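Local coordinates for protein thiosulfate sulfurtransferase YnjE (Escherichia coli, PDB 2WLR) that transfers sulfur from thiosulfate to cyanide in the periplasm, releasing thiocyanate and sulfite, at residues 292-297 / 368-373; 312-317 / 391-396. All coordinates share one frame; numbering follows the deposited sequence.

Contact 1 of 2, residues 292-297 / 368-373; sequences SIRSWP and GWRASE
Arg370 reaches across from the first turn of its helix to the loop Ile293-Ser295 that follows strand 288-292. Its CB rests against Ile293 CG2 at 3.8 Å, an aliphatic contact with the two side chains running alongside in opposite senses. CD then passes Ile293 O at 3.7 Å, and a bend at chi3 (-77°) lays the guanidinium under that oxygen, which sits 3.3 Å above its plane, toward the rim. The 3.4 Å from NE to Ile293 O is therefore no hydrogen bond; NE instead binds OD2 of the 3-sulfinoalanine at position 365, the oxidised catalytic cysteine. At the tip, NH1 of Arg370 lies obliquely 3.5 Å from Arg294 CA, while its NH2 meets Arg294 CG at 3.9 Å. The two guanidinium planes stand 87° apart, and Glu298 probably tempers their like charges through salt bridges to NH1 of Arg370 and NE of Arg294; Tyr306 is a further polar partner of Arg370. Cutting this side chain back to an alanine would probably cost the sulfinate OD2 its bond from NE and Glu298 one of its salt bridges, and open a gap beside Ile293 O. Arg370 probably binds substrate, as in related rhodaneses, and is the last residue of the six-residue loop that starts at the catalytic cysteine. Ile293 and Ala371 pack on Phe363 of strand 360-363, and Tyr214 of helix 213-226 touches Arg370.

Contact 2 of 2, residues 312-317 / 391-396; sequences KGEIAG and GGWYEW
Trp393 and Trp396 both set CG opposite the backbone N (chi1 172° and -173°), and being three residues apart they send their indoles out from neighbouring positions on the short helix toward 312-315, with Ile315 between them. The Trp393 ring lies under the backbone of Lys312-Glu314. Gly313 O stands 3.3 Å above its plane, offset toward the rim, and Gly313 C comes within 3.4 Å of Trp393 CH2; a beta carbon at this glycine would press tightly on the same ring corner. Farther along, Trp393 CZ3 approaches Glu314 C at 3.5 Å from an oblique direction. The indole is fixed in its rotation by a hydrogen bond from NE1 to Pro311 O, and Arg294 adds a cation-pi contact.

Ile315 lies over one face of the Trp396 indole. Its CG1 makes a CH-pi contact 3.6 Å from the centroid of the five-membered ring, only 12° off the normal, while Ile315 CG2 lies over the six-membered ring, 3.7 Å from Trp396 CZ2. Ile315 CD1 completes the cover at 3.8 Å from Trp396 CD2. Ile315 CG1 is also 4.2 Å from Trp393 CE3, which joins both indoles to one aliphatic side chain. Trp396 NE1 donates to Pro403 O, so this buried polar atom is satisfied. Glu314 turns its carboxylate back: OE2 takes the Ile315 N-H at 3.0 Å with its anti lone pair and also pairs with Arg294, while OE1 meets Ser292.

The contact packs the 312-315 backbone and Ile315 against two indoles of helix 392-396, joining the antiparallel pair 314-315/404-405 to the helix that follows strand 386-389 of the parallel sheet. Ile315 and Trp396 both touch Tyr389 of that strand, and Met276 of helix 276-280 lies against Trp396.

Overall arrangement
Contacts 1 and 2 lie about 11 Å apart, centre to centre, within the third rhodanese repeat. Their segments alternate along the chain, in the order 292-297, 312-317, 368-373, 391-396. Contact 1 joins segments following strands 288-292 and 360-363 of one parallel sheet; contact 2 joins the segment ahead of strand 319-320 to the helix after 386-389. The two touch directly, Arg294 NH1 lying 2.9 Å from Gly313 O in a probable hydrogen bond. Arg294 thus links the substrate-side arginine's surroundings to the tryptophan-lined packing of contact 2. Helix 392-396 is tied to the active-site loop by a backbone hydrogen bond between Tyr394 and Gly366, next to the catalytic position.

Contact 1 of 2, residues 292-297 / 368-373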
loop_
_atom_site.group_PDB
_atom_site.type_symbol
_atom_site.label_atom_id
_atom_site.label_comp_id
_atom_site.label_asym_id
_atom_site.label_seq_id
_atom_site.Cartn_x
_atom_site.Cartn_y
_atom_site.Cartn_z
ATOM N N SER A 292 1.337 -15.064 -5.089
ATOM C CA SER A 292 0.297 -15.319 -4.154
ATOM C C SER A 292 0.380 -14.366 -2.974
ATOM O O SER A 292 1.349 -14.384 -2.185
ATOM C CB SER A 292 0.421 -16.747 -3.610
ATOM O OG SER A 292 -0.554 -16.980 -2.634
ATOM N N ILE A 293 -0.646 -13.521 -2.840
ATOM C CA ILE A 293 -0.837 -12.676 -1.660
ATOM C C ILE A 293 -1.875 -13.352 -0.784
ATOM O O ILE A 293 -2.987 -12.897 -0.599
ATOM C CB ILE A 293 -1.222 -11.222 -2.058
ATOM C CG1 ILE A 293 -0.252 -10.677 -3.113
ATOM C CG2 ILE A 293 -1.261 -10.329 -0.820
ATOM C CD1 ILE A 293 1.171 -10.610 -2.630
ATOM N N ARG A 294 -1.450 -14.490 -0.254
ATOM C CA ARG A 294 -2.260 -15.300 0.625
ATOM C C ARG A 294 -1.492 -15.595 1.895
ATOM O O ARG A 294 -0.255 -15.567 1.879
ATOM C CB ARG A 294 -2.686 -16.582 -0.098
ATOM C CG ARG A 294 -3.573 -16.303 -1.307
ATOM C CD ARG A 294 -3.975 -17.566 -2.098
ATOM N NE ARG A 294 -4.897 -18.394 -1.338
ATOM C CZ ARG A 294 -5.020 -19.718 -1.477
ATOM N NH1 ARG A 294 -4.228 -20.385 -2.302
ATOM N NH2 ARG A 294 -5.908 -20.372 -0.729
ATOM N N SER A 295 -2.203 -15.823 2.989
ATOM C CA SER A 295 -1.538 -16.123 4.276
ATOM C C SER A 295 -0.767 -17.422 4.109
ATOM O O SER A 295 -1.118 -18.249 3.267
ATOM C CB SER A 295 -2.546 -16.235 5.407
ATOM O OG SER A 295 -3.424 -17.345 5.221
ATOM N N TRP A 296 0.261 -17.610 4.912
ATOM C CA TRP A 296 1.039 -18.845 4.833
ATOM C C TRP A 296 0.164 -20.132 4.981
ATOM O O TRP A 296 0.360 -21.060 4.204
ATOM C CB TRP A 296 2.209 -18.804 5.846
ATOM C CG TRP A 296 3.174 -19.894 5.645
ATOM C CD1 TRP A 296 3.356 -20.984 6.452
ATOM C CD2 TRP A 296 4.107 -20.013 4.586
ATOM N NE1 TRP A 296 4.341 -21.760 5.939
ATOM C CE2 TRP A 296 4.836 -21.197 4.799
ATOM C CE3 TRP A 296 4.411 -19.228 3.461
ATOM C CZ2 TRP A 296 5.825 -21.616 3.933
ATOM C CZ3 TRP A 296 5.386 -19.648 2.609
ATOM C CH2 TRP A 296 6.093 -20.842 2.843
ATOM N N PRO A 297 -0.784 -20.181 5.938
ATOM C CA PRO A 297 -1.675 -21.374 5.993
ATOM C C PRO A 297 -2.422 -21.654 4.675
ATOM O O PRO A 297 -2.678 -22.811 4.327
ATOM C CB PRO A 297 -2.643 -21.031 7.113
ATOM C CG PRO A 297 -1.812 -20.173 8.029
ATOM C CD PRO A 297 -1.001 -19.294 7.088
ATOM N N GLY A 368 -9.216 -11.528 -5.159
ATOM C CA GLY A 368 -8.600 -10.331 -5.789
ATOM C C GLY A 368 -8.354 -9.142 -4.859
ATOM O O GLY A 368 -7.617 -8.233 -5.251
ATOM N N TRP A 369 -8.936 -9.104 -3.651
ATOM C CA TRP A 369 -8.820 -7.900 -2.791
ATOM C C TRP A 369 -7.387 -7.650 -2.276
ATOM O O TRP A 369 -6.846 -6.562 -2.432
ATOM C CB TRP A 369 -9.736 -7.955 -1.581
ATOM C CG TRP A 369 -11.182 -7.707 -1.823
ATOM C CD1 TRP A 369 -11.930 -8.045 -2.925
ATOM C CD2 TRP A 369 -12.065 -7.098 -0.896
ATOM N NE1 TRP A 369 -13.227 -7.673 -2.716
ATOM C CE2 TRP A 369 -13.337 -7.092 -1.480
ATOM C CE3 TRP A 369 -11.909 -6.573 0.391
ATOM C CZ2 TRP A 369 -14.447 -6.559 -0.827
ATOM C CZ3 TRP A 369 -13.018 -6.035 1.032
ATOM C CH2 TRP A 369 -14.258 -6.035 0.425
ATOM N N ARG A 370 -6.762 -8.654 -1.666
ATOM C CA ARG A 370 -5.404 -8.454 -1.130
ATOM C C ARG A 370 -4.414 -8.171 -2.281
ATOM O O ARG A 370 -3.529 -7.334 -2.149
ATOM C CB ARG A 370 -4.969 -9.674 -0.327
ATOM C CG ARG A 370 -5.749 -9.884 0.944
ATOM C CD ARG A 370 -5.385 -11.204 1.609
ATOM N NE ARG A 370 -6.028 -12.310 0.911
ATOM C CZ ARG A 370 -5.873 -13.585 1.252
ATOM N NH1 ARG A 370 -5.039 -13.919 2.236
ATOM N NH2 ARG A 370 -6.535 -14.528 0.594
ATOM N N ALA A 371 -4.565 -8.867 -3.400
ATOM C CA ALA A 371 -3.769 -8.636 -4.595
ATOM C C ALA A 371 -3.886 -7.207 -5.092
ATOM O O ALA A 371 -2.921 -6.653 -5.638
ATOM C CB ALA A 371 -4.198 -9.614 -5.697
ATOM N N SER A 372 -5.055 -6.597 -4.900
ATOM C CA SER A 372 -5.220 -5.224 -5.336
ATOM C C SER A 372 -4.454 -4.254 -4.480
ATOM O O SER A 372 -3.925 -3.268 -4.996
ATOM C CB SER A 372 -6.686 -4.851 -5.336
ATOM O OG SER A 372 -7.425 -5.720 -6.194
ATOM N N GLU A 373 -4.431 -4.498 -3.188
ATOM C CA GLU A 373 -3.620 -3.674 -2.295
ATOM C C GLU A 373 -2.148 -3.760 -2.693
ATOM O O GLU A 373 -1.460 -2.705 -2.786
ATOM C CB GLU A 373 -3.854 -4.101 -0.831
ATOM C CG GLU A 373 -3.051 -3.284 0.157
ATOM C CD GLU A 373 -3.443 -3.513 1.606
ATOM O OE1 GLU A 373 -4.364 -4.323 1.893
ATOM O OE2 GLU A 373 -2.811 -2.873 2.470
#

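Contact 2 of 2, residues 312-317 / 391-396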
loop_
_atom_site.group_PDB
_atom_site.type_symbol
_atom_site.label_atom_id
_atom_site.label_comp_id
_atom_site.label_asym_id
_atom_site.label_seq_id
_atom_site.Cartn_x
_atom_site.Cartn_y
_atom_site.Cartn_z
ATOM N N LYS A 312 -8.268 -26.721 -1.252
ATOM C CA LYS A 312 -7.118 -26.228 -0.500
ATOM C C LYS A 312 -5.868 -26.417 -1.316
ATOM O O LYS A 312 -5.751 -27.366 -2.112
ATOM C CB LYS A 312 -6.974 -26.991 0.820
ATOM C CG LYS A 312 -8.118 -26.804 1.765
ATOM C CD LYS A 312 -7.943 -27.709 2.991
ATOM C CE LYS A 312 -9.012 -27.456 4.031
ATOM N NZ LYS A 312 -9.017 -28.522 5.090
ATOM N N GLY A 313 -4.913 -25.514 -1.127
ATOM C CA GLY A 313 -3.667 -25.565 -1.828
ATOM C C GLY A 313 -3.405 -24.221 -2.456
ATOM O O GLY A 313 -4.095 -23.238 -2.144
ATOM N N GLU A 314 -2.426 -24.223 -3.345
ATOM C CA GLU A 314 -1.924 -23.055 -4.017
ATOM C C GLU A 314 -1.654 -23.362 -5.481
ATOM O O GLU A 314 -1.443 -24.519 -5.862
ATOM C CB GLU A 314 -0.626 -22.650 -3.335
ATOM C CG GLU A 314 -0.103 -21.299 -3.733
ATOM C CD GLU A 314 -1.149 -20.209 -3.541
ATOM O OE1 GLU A 314 -1.107 -19.537 -2.502
ATOM O OE2 GLU A 314 -2.050 -20.057 -4.394
ATOM N N ILE A 315 -1.635 -22.316 -6.307
ATOM C CA ILE A 315 -1.249 -22.428 -7.706
ATOM C C ILE A 315 0.189 -22.925 -7.798
ATOM O O ILE A 315 1.127 -22.318 -7.245
ATOM C CB ILE A 315 -1.410 -21.083 -8.449
ATOM C CG1 ILE A 315 -2.872 -20.633 -8.381
ATOM C CG2 ILE A 315 -0.853 -21.185 -9.903
ATOM C CD1 ILE A 315 -3.194 -19.412 -9.211
ATOM N N ALA A 316 0.382 -24.041 -8.487
ATOM C CA ALA A 316 1.717 -24.612 -8.630
ATOM C C ALA A 316 2.603 -23.683 -9.448
ATOM O O ALA A 316 2.250 -23.262 -10.558
ATOM C CB ALA A 316 1.646 -25.995 -9.295
ATOM N N GLY A 317 3.768 -23.364 -8.889
ATOM C CA GLY A 317 4.702 -22.454 -9.485
ATOM C C GLY A 317 4.550 -21.011 -9.016
ATOM O O GLY A 317 5.383 -20.193 -9.364
ATOM N N GLY A 391 -9.146 -13.959 -11.187
ATOM C CA GLY A 391 -9.743 -15.231 -10.769
ATOM C C GLY A 391 -9.129 -15.838 -9.513
ATOM O O GLY A 391 -9.831 -16.405 -8.657
ATOM N N GLY A 392 -7.806 -15.734 -9.413
ATOM C CA GLY A 392 -7.089 -16.208 -8.248
ATOM C C GLY A 392 -7.292 -17.678 -7.971
ATOM O O GLY A 392 -7.519 -18.498 -8.881
ATOM N N TRP A 393 -7.221 -18.015 -6.697
ATOM C CA TRP A 393 -7.331 -19.404 -6.292
ATOM C C TRP A 393 -8.754 -19.912 -6.504
ATOM O O TRP A 393 -8.961 -21.076 -6.837
ATOM C CB TRP A 393 -6.896 -19.559 -4.837
ATOM C CG TRP A 393 -7.175 -20.935 -4.302
ATOM C CD1 TRP A 393 -8.076 -21.267 -3.350
ATOM C CD2 TRP A 393 -6.495 -22.138 -4.670
ATOM N NE1 TRP A 393 -8.030 -22.634 -3.116
ATOM C CE2 TRP A 393 -7.073 -23.184 -3.919
ATOM C CE3 TRP A 393 -5.495 -22.433 -5.586
ATOM C CZ2 TRP A 393 -6.655 -24.525 -4.060
ATOM C CZ3 TRP A 393 -5.081 -23.741 -5.738
ATOM C CH2 TRP A 393 -5.656 -24.771 -4.958
ATOM N N TYR A 394 -9.749 -19.058 -6.342
ATOM C CA TYR A 394 -11.133 -19.488 -6.577
ATOM C C TYR A 394 -11.364 -20.000 -7.983
ATOM O O TYR A 394 -11.969 -21.047 -8.183
ATOM C CB TYR A 394 -12.112 -18.328 -6.291
ATOM C CG TYR A 394 -13.579 -18.670 -6.067
ATOM C CD1 TYR A 394 -14.001 -19.962 -5.726
ATOM C CD2 TYR A 394 -14.547 -17.684 -6.129
ATOM C CE1 TYR A 394 -15.353 -20.245 -5.516
ATOM C CE2 TYR A 394 -15.884 -17.959 -5.922
ATOM C CZ TYR A 394 -16.280 -19.237 -5.588
ATOM O OH TYR A 394 -17.630 -19.450 -5.379
ATOM N N GLU A 395 -10.885 -19.269 -8.975
ATOM C CA GLU A 395 -11.007 -19.711 -10.341
ATOM C C GLU A 395 -10.100 -20.902 -10.613
ATOM O O GLU A 395 -10.561 -21.917 -11.177
ATOM C CB GLU A 395 -10.700 -18.567 -11.295
ATOM C CG GLU A 395 -10.976 -18.948 -12.749
ATOM C CD GLU A 395 -10.514 -17.940 -13.746
ATOM O OE1 GLU A 395 -9.491 -17.243 -13.522
ATOM O OE2 GLU A 395 -11.183 -17.895 -14.795
ATOM N N TRP A 396 -8.827 -20.791 -10.255
ATOM C CA TRP A 396 -7.829 -21.810 -10.605
ATOM C C TRP A 396 -8.298 -23.167 -10.131
ATOM O O TRP A 396 -8.330 -24.134 -10.911
ATOM C CB TRP A 396 -6.490 -21.468 -9.967
ATOM C CG TRP A 396 -5.361 -22.336 -10.375
ATOM C CD1 TRP A 396 -4.891 -23.421 -9.720
ATOM C CD2 TRP A 396 -4.507 -22.131 -11.490
ATOM N NE1 TRP A 396 -3.811 -23.928 -10.362
ATOM C CE2 TRP A 396 -3.539 -23.167 -11.465
ATOM C CE3 TRP A 396 -4.462 -21.189 -12.527
ATOM C CZ2 TRP A 396 -2.547 -23.282 -12.428
ATOM C CZ3 TRP A 396 -3.470 -21.312 -13.484
ATOM C CH2 TRP A 396 -2.524 -22.348 -13.424
#